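Local coordinates for protein flagellin B1 (Methanocaldococcus jannaschii DSM 2661, PDB 5YA6) that probably assembles into the filament of the archaellum, the archaeal swimming appendage, and binds a calcium ion in its globular domain, at residues B[104-109]-B[114-119]; B[64-69]-B[87-92]; B[48-53]-B[93-98]; B[19-24]-B[77-82]; B[59-64]-B[126-131]. All coordinates share one frame; numbering follows the deposited sequence.

Contact 1: B[104-109]-B[114-119]; sequences DGSLSN and KGDIAV. With CA (calcium ion), chain D.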
# COMPACT_ATOMS: atom_id res chain seq x y z
N ASP B 104 -29.17 -4.94 10.61
CA ASP B 104 -30.10 -3.85 10.48
C ASP B 104 -30.34 -3.31 9.06
O ASP B 104 -31.11 -2.36 8.90
CB ASP B 104 -29.74 -2.72 11.47
CG ASP B 104 -28.60 -1.85 11.00
OD1 ASP B 104 -27.93 -2.23 10.03
OD2 ASP B 104 -28.39 -0.75 11.58
N GLY B 105 -29.68 -3.84 8.01
CA GLY B 105 -29.93 -3.32 6.64
C GLY B 105 -29.20 -2.03 6.20
O GLY B 105 -29.36 -1.60 5.09
N SER B 106 -28.37 -1.48 7.10
CA SER B 106 -27.69 -0.20 6.88
C SER B 106 -26.84 -0.13 5.59
O SER B 106 -26.75 0.93 4.94
CB SER B 106 -26.85 0.16 8.14
OG SER B 106 -25.78 -0.73 8.35
N LEU B 107 -26.23 -1.26 5.19
CA LEU B 107 -25.41 -1.28 3.97
C LEU B 107 -26.16 -1.00 2.68
O LEU B 107 -25.56 -0.51 1.70
CB LEU B 107 -24.60 -2.57 3.84
CG LEU B 107 -23.37 -2.67 4.70
CD1 LEU B 107 -22.87 -4.09 4.61
CD2 LEU B 107 -22.29 -1.73 4.19
N SER B 108 -27.47 -1.24 2.69
CA SER B 108 -28.30 -0.92 1.56
C SER B 108 -28.52 0.58 1.40
O SER B 108 -28.90 1.01 0.34
CB SER B 108 -29.63 -1.71 1.57
OG SER B 108 -29.33 -3.13 1.50
N ASN B 109 -28.23 1.37 2.44
CA ASN B 109 -28.06 2.79 2.28
C ASN B 109 -26.60 3.28 2.28
O ASN B 109 -26.34 4.48 2.48
CB ASN B 109 -28.84 3.52 3.36
CG ASN B 109 -30.10 4.08 2.81
OD1 ASN B 109 -30.06 5.05 2.05
ND2 ASN B 109 -31.21 3.40 3.05
N LYS B 114 -21.83 -1.42 13.42
CA LYS B 114 -21.34 -2.49 14.24
C LYS B 114 -21.80 -3.89 13.79
O LYS B 114 -23.02 -4.14 13.64
CB LYS B 114 -21.79 -2.23 15.70
CG LYS B 114 -21.39 -3.37 16.63
CD LYS B 114 -21.78 -3.06 18.07
CE LYS B 114 -21.50 -4.29 18.95
NZ LYS B 114 -21.79 -4.03 20.38
N GLY B 115 -20.83 -4.77 13.66
CA GLY B 115 -21.04 -6.15 13.30
C GLY B 115 -21.06 -6.43 11.79
O GLY B 115 -21.02 -7.60 11.37
N ASP B 116 -21.16 -5.40 10.97
CA ASP B 116 -21.38 -5.58 9.54
C ASP B 116 -20.15 -6.11 8.87
O ASP B 116 -19.04 -5.79 9.29
CB ASP B 116 -21.76 -4.28 8.82
CG ASP B 116 -23.16 -3.77 9.13
OD1 ASP B 116 -23.98 -4.46 9.83
OD2 ASP B 116 -23.44 -2.68 8.63
N ILE B 117 -20.35 -6.87 7.79
CA ILE B 117 -19.26 -7.25 6.90
C ILE B 117 -19.70 -6.87 5.50
O ILE B 117 -20.79 -7.25 5.04
CB ILE B 117 -18.86 -8.75 6.96
CG1 ILE B 117 -18.51 -9.14 8.39
CG2 ILE B 117 -17.69 -9.05 6.01
CD1 ILE B 117 -18.34 -10.66 8.54
N ALA B 118 -18.82 -6.16 4.79
CA ALA B 118 -19.03 -5.85 3.41
C ALA B 118 -17.89 -6.42 2.59
O ALA B 118 -16.80 -6.63 3.11
CB ALA B 118 -19.12 -4.36 3.17
N VAL B 119 -18.11 -6.63 1.30
CA VAL B 119 -17.01 -7.02 0.41
C VAL B 119 -16.91 -5.99 -0.70
O VAL B 119 -17.94 -5.50 -1.20
CB VAL B 119 -17.20 -8.48 -0.10
CG1 VAL B 119 -18.48 -8.60 -0.93
CG2 VAL B 119 -15.99 -8.93 -0.88
CA CA D . -25.63 -2.75 9.65
O HOH W 1 -26.34 -4.08 11.58

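Contact 2: B[64-69]-B[87-92]; sequences NYSTVT and WSLADS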
# COMPACT_ATOMS: atom_id res chain seq x y z
N ASN B 64 -13.89 4.47 -7.04
CA ASN B 64 -15.02 5.04 -6.34
C ASN B 64 -16.22 4.11 -6.22
O ASN B 64 -16.26 3.08 -6.94
CB ASN B 64 -15.45 6.34 -7.06
CG ASN B 64 -14.33 7.37 -7.03
OD1 ASN B 64 -14.03 7.94 -5.99
ND2 ASN B 64 -13.69 7.58 -8.16
N TYR B 65 -17.14 4.44 -5.34
CA TYR B 65 -18.29 3.60 -5.02
C TYR B 65 -19.26 3.58 -6.22
O TYR B 65 -19.82 4.61 -6.56
CB TYR B 65 -18.93 4.17 -3.76
CG TYR B 65 -20.14 3.51 -3.15
CD1 TYR B 65 -21.41 3.59 -3.75
CD2 TYR B 65 -20.05 2.86 -1.95
CE1 TYR B 65 -22.49 3.02 -3.15
CE2 TYR B 65 -21.16 2.34 -1.30
CZ TYR B 65 -22.41 2.41 -1.92
OH TYR B 65 -23.47 1.91 -1.24
N SER B 66 -19.52 2.40 -6.77
CA SER B 66 -20.51 2.32 -7.86
C SER B 66 -21.88 2.08 -7.34
O SER B 66 -22.82 2.86 -7.64
CB SER B 66 -20.13 1.18 -8.80
OG SER B 66 -21.07 1.11 -9.86
N THR B 67 -22.08 0.98 -6.61
CA THR B 67 -23.38 0.64 -6.01
C THR B 67 -23.20 -0.44 -4.92
O THR B 67 -22.02 -0.90 -4.65
CB THR B 67 -24.42 0.21 -7.07
OG1 THR B 67 -25.70 0.13 -6.46
CG2 THR B 67 -23.99 -1.17 -7.69
N VAL B 68 -24.29 -0.91 -4.32
CA VAL B 68 -24.30 -1.94 -3.33
C VAL B 68 -25.30 -3.04 -3.75
O VAL B 68 -26.33 -2.73 -4.41
CB VAL B 68 -24.61 -1.39 -1.90
CG1 VAL B 68 -25.90 -0.58 -1.88
CG2 VAL B 68 -24.67 -2.50 -0.86
N THR B 69 -25.01 -4.28 -3.40
CA THR B 69 -25.90 -5.43 -3.74
C THR B 69 -25.97 -6.37 -2.58
O THR B 69 -25.00 -6.59 -1.85
CB THR B 69 -25.43 -6.22 -4.97
OG1 THR B 69 -26.32 -7.35 -5.16
CG2 THR B 69 -23.98 -6.74 -4.82
N TRP B 87 -21.58 -7.27 -10.85
CA TRP B 87 -20.19 -7.30 -11.39
C TRP B 87 -19.99 -6.50 -12.66
O TRP B 87 -18.89 -6.07 -12.96
CB TRP B 87 -19.70 -8.74 -11.66
CG TRP B 87 -19.05 -9.39 -10.47
CD1 TRP B 87 -19.54 -10.35 -9.71
CD2 TRP B 87 -17.76 -9.06 -9.94
NE1 TRP B 87 -18.67 -10.62 -8.66
CE2 TRP B 87 -17.55 -9.86 -8.82
CE3 TRP B 87 -16.78 -8.13 -10.31
CZ2 TRP B 87 -16.34 -9.83 -8.08
CZ3 TRP B 87 -15.61 -8.09 -9.57
CH2 TRP B 87 -15.42 -8.89 -8.47
N SER B 88 -21.06 -6.36 -13.46
CA SER B 88 -20.97 -5.55 -14.65
C SER B 88 -20.55 -4.09 -14.42
O SER B 88 -19.96 -3.47 -15.31
CB SER B 88 -22.29 -5.56 -15.43
OG SER B 88 -23.26 -4.68 -14.89
N LEU B 89 -20.84 -3.58 -13.23
CA LEU B 89 -20.49 -2.21 -12.82
C LEU B 89 -19.09 -2.07 -12.19
O LEU B 89 -18.63 -0.94 -11.93
CB LEU B 89 -21.54 -1.65 -11.88
CG LEU B 89 -23.01 -1.67 -12.34
CD1 LEU B 89 -23.98 -1.40 -11.23
CD2 LEU B 89 -23.22 -0.78 -13.53
N ALA B 90 -18.39 -3.17 -11.98
CA ALA B 90 -17.00 -3.08 -11.50
C ALA B 90 -16.12 -2.88 -12.70
O ALA B 90 -15.75 -3.81 -13.40
CB ALA B 90 -16.64 -4.34 -10.73
N ASP B 91 -15.74 -1.63 -12.93
CA ASP B 91 -15.02 -1.27 -14.12
C ASP B 91 -13.61 -0.73 -13.77
O ASP B 91 -13.08 -0.97 -12.68
CB ASP B 91 -15.84 -0.30 -14.96
CG ASP B 91 -16.08 1.01 -14.29
OD1 ASP B 91 -15.49 1.32 -13.24
OD2 ASP B 91 -16.88 1.81 -14.83
N SER B 92 -12.98 -0.02 -14.69
CA SER B 92 -11.61 0.42 -14.45
C SER B 92 -11.48 1.44 -13.31
O SER B 92 -10.38 1.63 -12.78
CB SER B 92 -11.04 1.01 -15.73
OG SER B 92 -11.72 2.20 -16.10
O HOH W 2 -19.41 1.42 -12.90

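Contact 3: B[48-53]-B[93-98]; sequences KNAKLF and SSYVVG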
# COMPACT_ATOMS: atom_id res chain seq x y z
N LYS B 48 -20.36 5.81 1.06
CA LYS B 48 -20.70 6.28 -0.26
C LYS B 48 -19.64 7.18 -0.89
O LYS B 48 -19.53 7.15 -2.12
CB LYS B 48 -22.11 6.94 -0.26
CG LYS B 48 -23.22 5.94 -0.06
CD LYS B 48 -24.64 6.51 0.01
CE LYS B 48 -24.88 7.47 1.19
NZ LYS B 48 -24.78 6.79 2.49
N ASN B 49 -18.81 7.91 -0.13
CA ASN B 49 -17.68 8.69 -0.72
C ASN B 49 -16.32 8.06 -0.49
O ASN B 49 -15.29 8.70 -0.70
CB ASN B 49 -17.70 10.09 -0.09
CG ASN B 49 -18.92 10.81 -0.49
OD1 ASN B 49 -19.85 10.95 0.31
ND2 ASN B 49 -19.00 11.13 -1.76
N ALA B 50 -16.32 6.81 -0.08
CA ALA B 50 -15.09 6.13 0.29
C ALA B 50 -14.29 5.82 -0.94
O ALA B 50 -14.85 5.45 -2.01
CB ALA B 50 -15.40 4.86 1.09
N LYS B 51 -12.96 5.96 -0.87
CA LYS B 51 -12.12 5.76 -1.99
C LYS B 51 -11.22 4.58 -1.68
O LYS B 51 -10.77 4.43 -0.56
CB LYS B 51 -11.29 7.00 -2.27
CG LYS B 51 -12.15 8.17 -2.81
CD LYS B 51 -11.53 9.54 -2.65
CE LYS B 51 -12.41 10.63 -3.28
NZ LYS B 51 -13.88 10.62 -2.87
N LEU B 52 -11.06 3.74 -2.68
CA LEU B 52 -10.18 2.62 -2.66
C LEU B 52 -8.94 2.98 -3.48
O LEU B 52 -9.00 3.14 -4.71
CB LEU B 52 -10.88 1.39 -3.19
CG LEU B 52 -10.03 0.11 -3.24
CD1 LEU B 52 -9.57 -0.26 -1.82
CD2 LEU B 52 -10.81 -1.02 -3.87
N PHE B 53 -7.78 2.96 -2.82
CA PHE B 53 -6.47 3.25 -3.46
C PHE B 53 -5.73 1.96 -3.62
O PHE B 53 -5.64 1.22 -2.66
CB PHE B 53 -5.69 4.23 -2.54
CG PHE B 53 -6.36 5.58 -2.34
CD1 PHE B 53 -6.10 6.67 -3.18
CD2 PHE B 53 -7.19 5.79 -1.29
CE1 PHE B 53 -6.77 7.89 -3.01
CE2 PHE B 53 -7.83 7.01 -1.09
CZ PHE B 53 -7.60 8.07 -1.94
N SER B 93 -12.55 2.10 -12.89
CA SER B 93 -12.44 3.11 -11.88
C SER B 93 -13.47 3.00 -10.77
O SER B 93 -13.66 3.93 -10.03
CB SER B 93 -12.53 4.50 -12.54
OG SER B 93 -13.83 4.68 -12.99
N SER B 94 -14.11 1.83 -10.60
CA SER B 94 -15.20 1.73 -9.64
C SER B 94 -15.20 0.39 -8.95
O SER B 94 -14.80 -0.60 -9.58
CB SER B 94 -16.57 1.83 -10.39
OG SER B 94 -16.52 2.82 -11.39
N TYR B 95 -15.62 0.35 -7.68
CA TYR B 95 -15.84 -0.92 -6.94
C TYR B 95 -17.34 -1.07 -6.66
O TYR B 95 -18.07 -0.07 -6.55
CB TYR B 95 -15.02 -1.05 -5.58
CG TYR B 95 -15.31 0.03 -4.58
CD1 TYR B 95 -14.63 1.22 -4.61
CD2 TYR B 95 -16.33 -0.11 -3.65
CE1 TYR B 95 -14.92 2.24 -3.74
CE2 TYR B 95 -16.64 0.88 -2.77
CZ TYR B 95 -15.95 2.08 -2.82
OH TYR B 95 -16.34 3.09 -1.95
N VAL B 96 -17.79 -2.30 -6.50
CA VAL B 96 -19.14 -2.58 -6.04
C VAL B 96 -19.13 -3.10 -4.62
O VAL B 96 -18.29 -3.96 -4.27
CB VAL B 96 -19.79 -3.59 -7.03
CG1 VAL B 96 -21.14 -4.09 -6.51
CG2 VAL B 96 -19.82 -2.97 -8.42
N VAL B 97 -20.05 -2.66 -3.79
CA VAL B 97 -20.09 -3.21 -2.45
C VAL B 97 -21.08 -4.37 -2.37
O VAL B 97 -22.24 -4.23 -2.78
CB VAL B 97 -20.49 -2.14 -1.41
CG1 VAL B 97 -20.61 -2.72 -0.02
CG2 VAL B 97 -19.49 -0.96 -1.45
N GLY B 98 -20.63 -5.50 -1.87
CA GLY B 98 -21.53 -6.66 -1.59
C GLY B 98 -21.79 -6.72 -0.12
O GLY B 98 -20.86 -6.65 0.71

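Contact 4: B[19-24]-B[77-82]; sequences TGHYDK and DIFNSS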
# COMPACT_ATOMS: atom_id res chain seq x y z
N THR B 19 -9.68 -12.10 -1.18
CA THR B 19 -9.63 -13.30 -2.03
C THR B 19 -9.54 -12.83 -3.47
O THR B 19 -9.89 -11.68 -3.79
CB THR B 19 -10.81 -14.21 -1.87
OG1 THR B 19 -11.93 -13.50 -2.34
CG2 THR B 19 -11.04 -14.62 -0.44
N GLY B 20 -8.97 -13.67 -4.30
CA GLY B 20 -8.87 -13.39 -5.74
C GLY B 20 -9.44 -14.53 -6.53
O GLY B 20 -9.42 -15.70 -6.12
N HIS B 21 -9.93 -14.19 -7.72
CA HIS B 21 -10.38 -15.16 -8.68
C HIS B 21 -9.33 -15.35 -9.73
O HIS B 21 -8.90 -14.36 -10.34
CB HIS B 21 -11.64 -14.63 -9.40
CG HIS B 21 -12.19 -15.59 -10.40
ND1 HIS B 21 -11.84 -15.57 -11.72
CD2 HIS B 21 -12.92 -16.72 -10.22
CE1 HIS B 21 -12.39 -16.59 -12.34
NE2 HIS B 21 -13.09 -17.28 -11.46
N TYR B 22 -8.87 -16.59 -9.94
CA TYR B 22 -7.95 -16.91 -10.98
C TYR B 22 -8.69 -17.42 -12.24
O TYR B 22 -9.50 -18.36 -12.15
CB TYR B 22 -7.00 -18.04 -10.49
CG TYR B 22 -6.16 -18.71 -11.54
CD1 TYR B 22 -5.33 -17.98 -12.35
CD2 TYR B 22 -6.11 -20.11 -11.65
CE1 TYR B 22 -4.54 -18.57 -13.31
CE2 TYR B 22 -5.32 -20.71 -12.61
CZ TYR B 22 -4.49 -19.96 -13.40
OH TYR B 22 -3.69 -20.56 -14.34
N ASP B 23 -8.46 -16.75 -13.37
CA ASP B 23 -8.98 -17.18 -14.67
C ASP B 23 -7.82 -17.65 -15.49
O ASP B 23 -6.98 -16.89 -15.91
CB ASP B 23 -9.69 -16.01 -15.28
CG ASP B 23 -10.39 -16.37 -16.59
OD1 ASP B 23 -9.87 -17.21 -17.33
OD2 ASP B 23 -11.42 -15.72 -16.87
N LYS B 24 -7.75 -18.97 -15.62
CA LYS B 24 -6.64 -19.60 -16.33
C LYS B 24 -6.48 -19.13 -17.77
O LYS B 24 -5.37 -18.98 -18.24
CB LYS B 24 -6.74 -21.12 -16.22
CG LYS B 24 -7.89 -21.78 -16.92
CD LYS B 24 -8.04 -23.23 -16.43
CE LYS B 24 -6.72 -23.98 -16.40
NZ LYS B 24 -6.90 -25.46 -16.26
N ASP B 77 -20.03 -18.51 -3.76
CA ASP B 77 -19.28 -17.97 -4.95
C ASP B 77 -19.53 -16.49 -5.26
O ASP B 77 -20.44 -16.18 -6.06
CB ASP B 77 -19.62 -18.78 -6.18
CG ASP B 77 -18.72 -18.43 -7.39
OD1 ASP B 77 -17.79 -17.56 -7.32
OD2 ASP B 77 -18.94 -19.08 -8.42
N ILE B 78 -18.73 -15.57 -4.70
CA ILE B 78 -19.11 -14.17 -4.96
C ILE B 78 -18.40 -13.62 -6.22
O ILE B 78 -18.51 -12.44 -6.47
CB ILE B 78 -18.79 -13.27 -3.74
CG1 ILE B 78 -17.39 -13.53 -3.21
CG2 ILE B 78 -19.81 -13.52 -2.60
CD1 ILE B 78 -16.27 -12.90 -4.05
N PHE B 79 -17.77 -14.47 -7.01
CA PHE B 79 -17.15 -14.06 -8.29
C PHE B 79 -18.04 -14.31 -9.51
O PHE B 79 -17.67 -13.93 -10.64
CB PHE B 79 -15.82 -14.73 -8.50
CG PHE B 79 -14.79 -14.23 -7.55
CD1 PHE B 79 -14.44 -12.89 -7.54
CD2 PHE B 79 -14.16 -15.10 -6.66
CE1 PHE B 79 -13.51 -12.42 -6.60
CE2 PHE B 79 -13.21 -14.65 -5.74
CZ PHE B 79 -12.88 -13.30 -5.74
N ASN B 80 -19.17 -14.93 -9.33
CA ASN B 80 -20.01 -15.32 -10.49
C ASN B 80 -20.93 -14.23 -10.98
O ASN B 80 -21.80 -13.73 -10.24
CB ASN B 80 -20.80 -16.54 -10.02
CG ASN B 80 -21.68 -17.15 -11.10
OD1 ASN B 80 -22.40 -16.46 -11.83
ND2 ASN B 80 -21.63 -18.46 -11.19
N SER B 81 -20.69 -13.77 -12.21
CA SER B 81 -21.46 -12.61 -12.75
C SER B 81 -22.85 -13.02 -13.24
O SER B 81 -23.62 -12.14 -13.60
CB SER B 81 -20.68 -11.90 -13.81
OG SER B 81 -20.59 -12.66 -15.03
N SER B 82 -23.17 -14.31 -13.29
CA SER B 82 -24.59 -14.70 -13.47
C SER B 82 -25.42 -14.48 -12.24
O SER B 82 -26.57 -13.96 -12.34
CB SER B 82 -24.71 -16.14 -14.00
OG SER B 82 -24.07 -16.16 -15.24

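Contact 5: B[59-64]-B[126-131]; sequences ESHVLN and AVFNKA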
# COMPACT_ATOMS: atom_id res chain seq x y z
N GLU B 59 1.75 1.89 -11.06
CA GLU B 59 0.65 2.82 -11.13
C GLU B 59 -0.19 2.82 -9.87
O GLU B 59 -0.39 1.79 -9.26
CB GLU B 59 -0.33 2.53 -12.31
CG GLU B 59 0.25 2.55 -13.70
CD GLU B 59 -0.84 2.33 -14.77
OE1 GLU B 59 -1.99 2.92 -14.67
OE2 GLU B 59 -0.55 1.52 -15.68
N SER B 60 -0.75 3.96 -9.54
CA SER B 60 -1.64 4.12 -8.43
C SER B 60 -3.04 4.32 -9.06
O SER B 60 -3.18 4.87 -10.20
CB SER B 60 -1.23 5.34 -7.60
OG SER B 60 -1.97 5.40 -6.39
N HIS B 61 -4.03 3.64 -8.49
CA HIS B 61 -5.41 3.72 -8.97
C HIS B 61 -6.29 4.15 -7.86
O HIS B 61 -6.09 3.68 -6.72
CB HIS B 61 -5.87 2.38 -9.49
CG HIS B 61 -5.05 1.87 -10.59
ND1 HIS B 61 -5.35 2.10 -11.91
CD2 HIS B 61 -3.90 1.16 -10.59
CE1 HIS B 61 -4.44 1.53 -12.67
NE2 HIS B 61 -3.54 0.97 -11.88
N VAL B 62 -7.32 4.98 -8.14
CA VAL B 62 -8.31 5.39 -7.17
C VAL B 62 -9.67 4.94 -7.72
O VAL B 62 -10.01 5.22 -8.88
CB VAL B 62 -8.36 6.92 -6.94
CG1 VAL B 62 -9.23 7.28 -5.77
CG2 VAL B 62 -6.94 7.44 -6.71
N LEU B 63 -10.37 4.14 -6.93
CA LEU B 63 -11.69 3.62 -7.31
C LEU B 63 -12.75 4.16 -6.42
O LEU B 63 -12.63 4.24 -5.18
CB LEU B 63 -11.73 2.09 -7.23
CG LEU B 63 -10.91 1.22 -8.14
CD1 LEU B 63 -9.47 1.26 -7.81
CD2 LEU B 63 -11.35 -0.23 -8.03
N ASN B 64 -13.89 4.47 -7.04
CA ASN B 64 -15.02 5.04 -6.34
C ASN B 64 -16.22 4.11 -6.22
O ASN B 64 -16.26 3.08 -6.94
CB ASN B 64 -15.45 6.34 -7.06
CG ASN B 64 -14.33 7.37 -7.03
OD1 ASN B 64 -14.03 7.94 -5.99
ND2 ASN B 64 -13.69 7.58 -8.16
N ALA B 126 -9.95 -5.08 -15.41
CA ALA B 126 -10.37 -3.80 -15.91
C ALA B 126 -9.56 -2.65 -15.30
O ALA B 126 -9.13 -1.70 -16.00
CB ALA B 126 -11.86 -3.63 -15.73
N VAL B 127 -9.23 -2.73 -14.02
CA VAL B 127 -8.43 -1.66 -13.37
C VAL B 127 -6.97 -1.61 -13.85
O VAL B 127 -6.43 -0.55 -14.15
CB VAL B 127 -8.49 -1.80 -11.81
CG1 VAL B 127 -7.65 -0.75 -11.12
CG2 VAL B 127 -9.94 -1.67 -11.32
N PHE B 128 -6.38 -2.77 -13.97
CA PHE B 128 -4.96 -2.88 -14.26
C PHE B 128 -4.68 -3.16 -15.72
O PHE B 128 -3.52 -3.22 -16.08
CB PHE B 128 -4.33 -3.98 -13.36
CG PHE B 128 -4.53 -3.77 -11.86
CD1 PHE B 128 -4.40 -2.53 -11.26
CD2 PHE B 128 -4.89 -4.83 -11.05
CE1 PHE B 128 -4.56 -2.36 -9.88
CE2 PHE B 128 -5.06 -4.65 -9.69
CZ PHE B 128 -4.91 -3.41 -9.10
N ASN B 129 -5.74 -3.41 -16.50
CA ASN B 129 -5.70 -3.74 -17.91
C ASN B 129 -5.05 -5.08 -18.22
O ASN B 129 -4.64 -5.33 -19.33
CB ASN B 129 -5.06 -2.58 -18.70
CG ASN B 129 -6.03 -1.44 -18.85
OD1 ASN B 129 -5.94 -0.45 -18.14
ND2 ASN B 129 -7.01 -1.63 -19.71
N LYS B 130 -4.95 -5.94 -17.22
CA LYS B 130 -4.50 -7.31 -17.39
C LYS B 130 -4.76 -8.04 -16.09
O LYS B 130 -5.02 -7.38 -15.07
CB LYS B 130 -2.99 -7.38 -17.66
CG LYS B 130 -2.15 -6.66 -16.61
CD LYS B 130 -0.79 -7.35 -16.45
CE LYS B 130 0.20 -6.51 -15.65
NZ LYS B 130 0.62 -5.29 -16.41
N ALA B 131 -4.71 -9.38 -16.14
CA ALA B 131 -4.90 -10.14 -14.92
C ALA B 131 -3.59 -10.08 -14.14
O ALA B 131 -2.54 -9.88 -14.70
CB ALA B 131 -5.29 -11.57 -15.24

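Contact 1: B[104-109]-B[114-119]
The backbones come closest at Leu-107 and Ala-118, whose CA atoms lie 7.9 Å apart, and no hydrogen bond joins the two segments. A calcium ion does that work. Asp-116 grips it with both carboxylate oxygens, OD1 and OD2 each 2.4 Å from the metal. Asp-104 binds from the other segment through OD1 alone, and Ser-106 through OG at 2.4 Å. A water that accepts from Asp-104 N adds a further ligand, and Asp-102 and Asn-113 complete this metal site of the flagellin. Asp-104 OD1 also takes the backbone N-H of Ser-106 from above its carboxylate plane (3.1 Å), an Asx turn that sets up the ligand loop. Its chi1 of 79° places the carboxylate between backbone N and carbonyl carbon, aimed inward at the metal. Ser-106 OG is also hydrogen-bonded to Val-111 O. The metal probably offsets the charge of the gathered carboxylates. Beside the site Leu-107 CD1 packs on Ala-118 CB at 4.0 Å and lies 3.8 Å from the carbonyl O of Ile-117.

Contact 2: B[64-69]-B[87-92]
The carbonyl O of Leu-89 accepts a 2.7 Å hydrogen bond from a water that also reaches across to Ser-66. The water's other two links are weak. One is to Ser-66 OG at 3.5 Å, with no donor assigned. The other is given by the water to Asp-91 OD2 at 3.2 Å. No direct hydrogen bond spans the two segments, and this water links them only weakly on the Ser-66 side. The rest is close side-chain contact. Ser-66 OG sits 3.5 Å from Leu-89 CB. Its chi1 of -179° turns the hydroxyl away from its own backbone N and brings it against the leucine. Next along the strand, the methyl CG2 of Thr-67 meets Leu-89 CD1, also at 3.5 Å. Those two side chains cross at a slant. Leu-89 therefore lies over two successive strand residues, its CB on the serine and one branch on the threonine. Asp-91 OD1 is hydrogen-bonded to Ser-93 N, just ahead of strand 94-99, and to Ser-94 OG at its start. Segment 87-92 belongs to the long connection between strands 59-69 and 94-99, here at the surface. The end of a 3-10 segment, at 87-89, rests against strand 59-69, which pairs in parallel with strand 94-99 in the main sheet.

Contact 3: B[48-53]-B[93-98]
Tyr-95 lays its ring alongside Leu-52, with CD1 4.0 Å from Leu-52 CB, which approaches the ring at a slant. The two residues sit on strands 94-99 and 51-56, which flank strand 59-69 in the large mixed sheet of this flagellin's beta domain. The contact thus bridges across one intervening strand, between buried residues of the sheet. The chi1 of Tyr-95 is 59°, which puts the ring between its backbone N and carbonyl carbon and sends the hydroxyl toward Ala-50. There OH donates to the carbonyl O of Ala-50 at 2.8 Å. That oxygen lies at the ring's edge, near the ring plane. Seen from the carbonyl, the donor stands 51° out of its plane and does not follow a lone pair. Ala-50 CB lies beside the same hydroxyl at 3.6 Å. Phe-142 of strand 137-143 meets the Tyr-95 ring edge-to-face, and Tyr-65 also packs against it. A phenylalanine in place of Tyr-95 would probably keep the contact with Leu-52 but leave the buried Ala-50 carbonyl without this donor. Within segment 48-53, Lys-51 NZ folds back to the carbonyl O of Asn-49 at 3.2 Å, the donor tilted 27° from the carbonyl plane.

Contact 4: B[19-24]-B[77-82]
His-21 CB sits over the middle of the Phe-79 ring, 3.6 Å from its centroid and 10° off the normal, a CH-pi contact. The two rings meet obliquely, with centroids 5.4 Å apart and planes at 56°. His-21 chi1 is -179°, which turns CG from the backbone N and brings CD2 near Phe-79 CB. At the ring's far end CZ touches Thr-19 OG1 at 3.5 Å and lies 3.7 Å from His-21 N. Ile-78 CD1 is centred over the opposite face, clamping the ring. Replacing Phe-79 by an alanine is likely to open a gap under His-21 and leave Ile-78 CD1 without its ring partner. Further out, Asp-77 OD1 accepts from Phe-79 N at 3.1 Å, an Asx turn in the loop carrying the ring. His-21 ND1 is hydrogen-bonded to Asp-30 OD1 of strand 28-38, which helps hold the imidazole's rotation. Lys-31 NZ holds Phe-79 O, and Trp-87 packs on Phe-79. No hydrogen bond joins the two segments; the contact relies on dispersion, CH-pi and fit of shape.

Contact 5: B[59-64]-B[126-131]
His-61 reaches over Val-127, and its CB starts 4.0 Å from Val-127 CG1. The next atom, CG, comes closer to the same methyl, at 3.7 Å. CG1 stands over one face of the imidazole, set toward the rim, and makes a CH-pi contact. ND1 also touches that methyl and is near Val-127 O without a hydrogen bond. At the tip CE1 approaches the same carbonyl oxygen at 3.2 Å. On the same side of the ring as the methyl, Phe-128 CE1 comes within 3.7 Å of CD2. NE2 completes the ring 3.7 Å from Phe-128 CD1. The two rings form an offset edge-to-face pair, with the phenyl edge toward the imidazole face, centroids 5.2 Å apart and planes at 70°. With chi1 at -59°, the histidine ring lies beside its backbone N, over Val-127. The valine's other methyl, CG2, serves the second strand residue and packs on Leu-63 CD2 at 3.9 Å. Val-127 thus gives one branch to His-61 and one to Leu-63. Phe-128 also meets the ring of Tyr-56. The short helix 124-128 follows strand 117-123 and packs against strand 59-69 near its start. Val-122 of strand 117-123 packs on both Leu-63 and Val-127. On the same strand as His-61, Ser-60 OG is hydrogen-bonded to Ser-60 OG of the second subunit.

How the contacts relate
All five contacts reach the same large sheet. Contacts 2, 3 and 5 cluster round strand 59-69. Contacts 2 and 3 have centres about 7 Å apart and share strand pairing, as in Thr-67 O to Val-97 N at 2.8 Å. Contact 5 pairs with contact 3 through Leu-52 O and Leu-63 N, also 2.8 Å. Contact 4 joins contact 2 through Trp-87, whose NE1 bonds Ile-78 O. Contact 1 holds the calcium site. It is hydrogen-bonded to contact 3 at Val-119 O to Gly-98 N and at Asn-109 O to Lys-48 NZ. Contact 5 lies across the chain's centre from the metal contact, about 26 Å away between centres.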